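Local coordinates for Abbfa_003403 (Acinetobacter baumannii, PDB 4ZXH), which works as a four-domain nonribosomal peptide synthetase, probably adding an amino acid to a growing product through its condensation, adenylation, carrier and thioesterase domains, at residues F234-S237 with E238-S242; I253-F256 with G257-S261; E322-R325 with Q326-H330. One frame throughout, in Å; residues are numbered along the deposited sequence.

Contact 1. Residues F234-S237 with E238-S242; sequences FRVS and ESVSS
Rotation about the first side-chain bond of Ser237 (chi1 84°) sets OG between its own backbone N and carbonyl carbon. From there OG faces the amide of Val240, three residues on. Val236 has CG1 trans to its backbone N (chi1 -179°), which directs that methyl at the first turn of the helix. The Ser237 hydroxyl accepts a nearly straight hydrogen bond from the backbone: Val240 N to Ser237 OG is 3.2 Å. The methyl CG2 of Val240 lies beside the same oxygen. The carbonyl of Ser237 also bonds forward, with Ser241 N 2.8 Å from Ser237 O. This is the first i to i+4 bond of the helix.

Ser237 is thus the N-cap of helix 238-249. The turn joins strand 229-235, the edge of a four-stranded sheet in the condensation domain, to that helix. The cap ties up an amide of the first turn that has no earlier carbonyl of the helix to bond. Val236 packs alongside the turn: its CG1 is 3.8 Å from CB of Val240. The same methyl lies 3.5 Å from Ser241 OG. That hydroxyl is also 3.2 Å from Val236 O, and it is hydrogen-bonded to the backbone N of Leu415. Leu415 belongs to strand 414-422, whose backbone also bonds to Val236. One residue further on, Ser242 N and Ser242 OG both donate to Glu238 O, each at 3.0 Å, from opposite faces of the carbonyl plane. Gln439 and Ser443 of helix 428-447 touch Val236 and Val240, respectively.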
# COMPACT_ATOMS: atom_id res chain seq x y z
N PHE A 234 -12.13 -28.52 0.67
CA PHE A 234 -11.32 -29.68 0.32
C PHE A 234 -11.52 -30.80 1.34
O PHE A 234 -12.12 -30.57 2.39
CB PHE A 234 -9.84 -29.30 0.23
CG PHE A 234 -9.27 -28.79 1.53
CD1 PHE A 234 -9.45 -27.47 1.91
CD2 PHE A 234 -8.55 -29.63 2.37
CE1 PHE A 234 -8.93 -27.00 3.11
CE2 PHE A 234 -8.02 -29.17 3.57
CZ PHE A 234 -8.22 -27.86 3.94
N ARG A 235 -11.03 -32.00 1.04
CA ARG A 235 -11.05 -33.09 2.02
C ARG A 235 -9.71 -33.82 2.09
O ARG A 235 -9.07 -34.08 1.07
CB ARG A 235 -12.15 -34.10 1.70
CG ARG A 235 -13.52 -33.49 1.64
CD ARG A 235 -14.56 -34.48 1.23
NE ARG A 235 -15.63 -33.80 0.52
CZ ARG A 235 -16.81 -34.33 0.24
NH1 ARG A 235 -17.09 -35.57 0.64
NH2 ARG A 235 -17.71 -33.61 -0.41
N VAL A 236 -9.31 -34.15 3.31
CA VAL A 236 -8.11 -34.94 3.52
C VAL A 236 -8.41 -36.45 3.40
O VAL A 236 -9.36 -36.94 4.01
CB VAL A 236 -7.50 -34.64 4.89
CG1 VAL A 236 -6.24 -35.45 5.09
CG2 VAL A 236 -7.20 -33.16 5.01
N SER A 237 -7.62 -37.17 2.62
CA SER A 237 -7.84 -38.60 2.39
C SER A 237 -7.93 -39.35 3.71
O SER A 237 -7.32 -38.95 4.71
CB SER A 237 -6.74 -39.20 1.52
OG SER A 237 -5.62 -39.56 2.30
N GLU A 238 -8.69 -40.45 3.72
CA GLU A 238 -8.94 -41.17 4.95
C GLU A 238 -7.63 -41.71 5.50
O GLU A 238 -7.41 -41.70 6.72
CB GLU A 238 -9.95 -42.29 4.72
CG GLU A 238 -10.14 -43.20 5.94
CD GLU A 238 -11.12 -44.34 5.68
OE1 GLU A 238 -10.75 -45.28 4.94
OE2 GLU A 238 -12.25 -44.29 6.21
N SER A 239 -6.76 -42.18 4.60
CA SER A 239 -5.39 -42.58 4.93
C SER A 239 -4.71 -41.54 5.81
O SER A 239 -4.42 -41.78 6.98
CB SER A 239 -4.57 -42.78 3.66
OG SER A 239 -5.36 -43.35 2.63
N VAL A 240 -4.46 -40.38 5.22
CA VAL A 240 -3.75 -39.31 5.89
C VAL A 240 -4.51 -38.80 7.13
O VAL A 240 -3.90 -38.52 8.16
CB VAL A 240 -3.50 -38.13 4.91
CG1 VAL A 240 -2.75 -36.99 5.61
CG2 VAL A 240 -2.74 -38.61 3.67
N SER A 241 -5.83 -38.70 7.03
CA SER A 241 -6.65 -38.27 8.17
C SER A 241 -6.41 -39.14 9.41
O SER A 241 -6.28 -38.64 10.53
CB SER A 241 -8.14 -38.30 7.81
OG SER A 241 -8.54 -37.13 7.13
N SER A 242 -6.34 -40.45 9.19
CA SER A 242 -6.05 -41.39 10.26
C SER A 242 -4.63 -41.22 10.76
O SER A 242 -4.39 -41.18 11.97
CB SER A 242 -6.27 -42.82 9.79
OG SER A 242 -7.61 -43.02 9.38

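Contact 2. Residues I253-F256 with G257-S261; sequences ITLF and GLVLS
Ile253 and Leu258 meet through the tip of the isoleucine. Its CD1 comes within 3.4 Å of Leu258 CB and 3.6 Å of Leu258 CD1. The two side chains run at a slant to each other. Between them in the chain is Thr254, whose hydroxyl accepts from the helix backbone. Gly257 N lies 3.2 Å from Thr254 OG1, with an N-H...O angle of 153°. A chi1 of 58° puts OG1 between the backbone N and the carbonyl carbon, where it meets the Gly257 amide, while CG2 is anti to the carbonyl carbon.

Thr254 is the N-cap of helix 255-271. Ile253, just before the cap, packs on Leu258, four residues after it. This pairing is a hydrophobic staple: it closes the apolar side of the helix start while the threonine caps an amide. Regular i to i+4 bonds then begin, with Leu258 N 3.0 Å from Thr254 O and Leu260 N 3.0 Å from Phe256 O. Looser side-chain contacts follow the same spacing. Leu255 CD1 is 4.3 Å from Val259 CG2, and Phe256 CZ is 4.4 Å from Leu260 CD2.

Further out, Gln321 OE1 is hydrogen-bonded to Thr254 N, and Gln321 and Thr317 of helix 313-329 touch Ile253. Leu244 and Leu247 of helix 238-249 border Leu258. Met358 of strand 356-360 touches Phe256, Val259 and Leu260.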
# COMPACT_ATOMS: atom_id res chain seq x y z
N ILE A 253 1.22 -33.61 21.43
CA ILE A 253 0.32 -32.64 20.82
C ILE A 253 -1.13 -33.05 20.57
O ILE A 253 -1.47 -34.23 20.57
CB ILE A 253 0.87 -32.23 19.48
CG1 ILE A 253 0.74 -33.40 18.53
CG2 ILE A 253 2.32 -31.84 19.61
CD1 ILE A 253 0.82 -33.03 17.10
N THR A 254 -1.95 -32.05 20.33
CA THR A 254 -3.33 -32.23 19.91
C THR A 254 -3.40 -32.23 18.39
O THR A 254 -2.46 -31.80 17.71
CB THR A 254 -4.24 -31.11 20.46
OG1 THR A 254 -3.76 -29.83 20.03
CG2 THR A 254 -4.26 -31.16 21.97
N LEU A 255 -4.51 -32.71 17.85
CA LEU A 255 -4.70 -32.69 16.40
C LEU A 255 -4.69 -31.26 15.87
O LEU A 255 -4.15 -30.99 14.79
CB LEU A 255 -6.01 -33.39 16.04
CG LEU A 255 -6.36 -33.44 14.55
CD1 LEU A 255 -5.23 -34.08 13.74
CD2 LEU A 255 -7.66 -34.20 14.37
N PHE A 256 -5.28 -30.34 16.63
CA PHE A 256 -5.29 -28.93 16.27
C PHE A 256 -3.87 -28.43 16.14
O PHE A 256 -3.53 -27.73 15.19
CB PHE A 256 -6.02 -28.08 17.30
CG PHE A 256 -5.78 -26.61 17.14
CD1 PHE A 256 -6.27 -25.93 16.03
CD2 PHE A 256 -5.06 -25.90 18.07
CE1 PHE A 256 -6.04 -24.58 15.85
CE2 PHE A 256 -4.83 -24.54 17.91
CZ PHE A 256 -5.32 -23.89 16.79
N GLY A 257 -3.04 -28.81 17.11
CA GLY A 257 -1.65 -28.41 17.12
C GLY A 257 -0.91 -28.95 15.91
O GLY A 257 -0.06 -28.29 15.34
N LEU A 258 -1.25 -30.17 15.51
CA LEU A 258 -0.54 -30.81 14.42
C LEU A 258 -0.80 -30.07 13.12
O LEU A 258 0.11 -29.79 12.35
CB LEU A 258 -0.96 -32.27 14.29
CG LEU A 258 -0.20 -33.16 13.30
CD1 LEU A 258 1.28 -33.08 13.55
CD2 LEU A 258 -0.69 -34.59 13.44
N VAL A 259 -2.06 -29.75 12.87
CA VAL A 259 -2.44 -29.14 11.62
C VAL A 259 -1.92 -27.71 11.59
O VAL A 259 -1.56 -27.19 10.53
CB VAL A 259 -3.97 -29.17 11.42
CG1 VAL A 259 -4.40 -28.39 10.18
CG2 VAL A 259 -4.45 -30.62 11.35
N LEU A 260 -1.87 -27.07 12.74
CA LEU A 260 -1.34 -25.71 12.79
C LEU A 260 0.13 -25.74 12.39
O LEU A 260 0.58 -24.94 11.57
CB LEU A 260 -1.52 -25.09 14.17
CG LEU A 260 -0.91 -23.70 14.37
CD1 LEU A 260 -1.57 -22.74 13.41
CD2 LEU A 260 -1.05 -23.22 15.80
N SER A 261 0.88 -26.70 12.94
CA SER A 261 2.27 -26.93 12.56
C SER A 261 2.42 -27.10 11.05
O SER A 261 3.29 -26.48 10.43
CB SER A 261 2.83 -28.16 13.27
OG SER A 261 2.96 -27.90 14.65

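Contact 3. Residues E322-R325 with Q326-H330; sequences EQLR and QSLKH
The backbone bonds of helix 313-329 run i to i+4 here, from Gln326 N to Glu322 O through Leu328 N to Leu324 O, and weaken at Lys329 N to Arg325 O (3.5 Å). Gln323 O takes two donors from opposite faces of its plane, Ser327 N at 3.0 Å and Ser327 OG at 2.7 Å. On another side of the helix, Glu322 and Arg325 form a side-on salt bridge. Arg325 NE is 3.0 Å from Glu322 OE1, in the guanidinium plane. Arg325 NH2 is 2.8 Å from Glu322 OE2 and meets its syn lone pair. A bend at chi3 (74°) turns the arginine back to the carboxylate. The amide of Gln326 stands almost upright to the guanidinium (planes 85° apart), its NE2 over one face near the rim. NE2 also makes a weak bond of 3.5 Å to Glu322 OE2. Lys329 runs beside the arginine, its NZ 4.2 Å from Arg325 NH1, so two like charges lie close. Elsewhere, Gln323 NE2 is hydrogen-bonded to His304 O of strand 302-306. This is the pattern of an amphipathic helix near its C-terminal end, with an i to i+3 salt bridge on the polar side and Leu324 and Ser327 buried.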
# COMPACT_ATOMS: atom_id res chain seq x y z
N GLU A 322 3.98 -26.17 22.38
CA GLU A 322 4.44 -25.49 23.58
C GLU A 322 4.18 -23.97 23.53
O GLU A 322 3.78 -23.38 24.53
CB GLU A 322 5.93 -25.77 23.83
CG GLU A 322 6.53 -25.09 25.08
CD GLU A 322 5.92 -25.56 26.41
OE1 GLU A 322 5.06 -26.48 26.43
OE2 GLU A 322 6.32 -25.00 27.46
N GLN A 323 4.40 -23.33 22.39
CA GLN A 323 4.14 -21.90 22.34
C GLN A 323 2.64 -21.67 22.34
O GLN A 323 2.16 -20.64 22.81
CB GLN A 323 4.80 -21.25 21.12
CG GLN A 323 4.74 -19.74 21.17
CD GLN A 323 5.60 -19.10 20.12
OE1 GLN A 323 6.68 -19.60 19.80
NE2 GLN A 323 5.12 -17.98 19.56
N LEU A 324 1.89 -22.63 21.83
CA LEU A 324 0.44 -22.58 21.90
C LEU A 324 -0.01 -22.70 23.37
O LEU A 324 -0.85 -21.90 23.83
CB LEU A 324 -0.17 -23.68 21.03
CG LEU A 324 -1.67 -23.61 20.80
CD1 LEU A 324 -2.02 -22.41 19.96
CD2 LEU A 324 -2.18 -24.89 20.16
N ARG A 325 0.56 -23.65 24.10
CA ARG A 325 0.17 -23.87 25.50
C ARG A 325 0.42 -22.63 26.35
O ARG A 325 -0.44 -22.23 27.14
CB ARG A 325 0.92 -25.07 26.12
CG ARG A 325 0.64 -25.26 27.61
CD ARG A 325 1.30 -26.50 28.21
NE ARG A 325 2.74 -26.35 28.37
CZ ARG A 325 3.33 -25.95 29.50
NH1 ARG A 325 2.60 -25.65 30.57
NH2 ARG A 325 4.66 -25.84 29.55
N GLN A 326 1.60 -22.04 26.19
CA GLN A 326 1.95 -20.83 26.94
C GLN A 326 1.00 -19.70 26.56
O GLN A 326 0.51 -18.98 27.43
CB GLN A 326 3.41 -20.42 26.69
CG GLN A 326 4.43 -21.41 27.24
CD GLN A 326 4.38 -21.55 28.75
OE1 GLN A 326 4.36 -20.55 29.48
NE2 GLN A 326 4.34 -22.79 29.23
N SER A 327 0.72 -19.56 25.26
CA SER A 327 -0.10 -18.46 24.78
C SER A 327 -1.54 -18.57 25.30
O SER A 327 -2.17 -17.54 25.56
CB SER A 327 -0.09 -18.42 23.25
OG SER A 327 1.19 -18.10 22.73
N LEU A 328 -2.04 -19.79 25.48
CA LEU A 328 -3.41 -19.97 25.99
C LEU A 328 -3.53 -19.55 27.46
O LEU A 328 -4.62 -19.23 27.92
CB LEU A 328 -3.89 -21.42 25.81
CG LEU A 328 -4.00 -21.89 24.35
CD1 LEU A 328 -4.37 -23.35 24.25
CD2 LEU A 328 -4.97 -21.03 23.56
N LYS A 329 -2.42 -19.55 28.19
CA LYS A 329 -2.40 -19.00 29.55
C LYS A 329 -2.84 -17.52 29.57
O LYS A 329 -3.54 -17.08 30.47
CB LYS A 329 -1.00 -19.12 30.19
CG LYS A 329 -0.54 -20.54 30.55
CD LYS A 329 0.83 -20.49 31.25
CE LYS A 329 1.36 -21.87 31.65
NZ LYS A 329 2.70 -21.79 32.33
N HIS A 330 -2.43 -16.77 28.56
CA HIS A 330 -2.65 -15.34 28.56
C HIS A 330 -3.73 -14.92 27.57
O HIS A 330 -3.65 -13.84 26.98
CB HIS A 330 -1.35 -14.62 28.25
CG HIS A 330 -0.21 -15.06 29.10
ND1 HIS A 330 -0.07 -14.65 30.42
CD2 HIS A 330 0.83 -15.89 28.85
CE1 HIS A 330 1.02 -15.21 30.93
NE2 HIS A 330 1.58 -15.96 30.00

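In the fold
All three contacts lie in the condensation domain and follow one another along the chain. Contacts 1 and 2 are the starts of two consecutive helices, 238-249 and 255-271; their centres are 15 Å apart and they do not touch. Contact 3 lies near the end of helix 313-329. Its centre is 13 Å from that of contact 2 and 28 Å from that of contact 1. Contacts 2 and 3 touch where Phe256 CE2 packs 3.5 Å from Leu324 CD2, so helices 255-271 and 313-329 pack together there. Bound 4'-phosphopantetheine is about 11 Å from the Phe256 side chain and about 13 Å from that of Leu324. These two side chains thus lie near the bound cofactor without touching it.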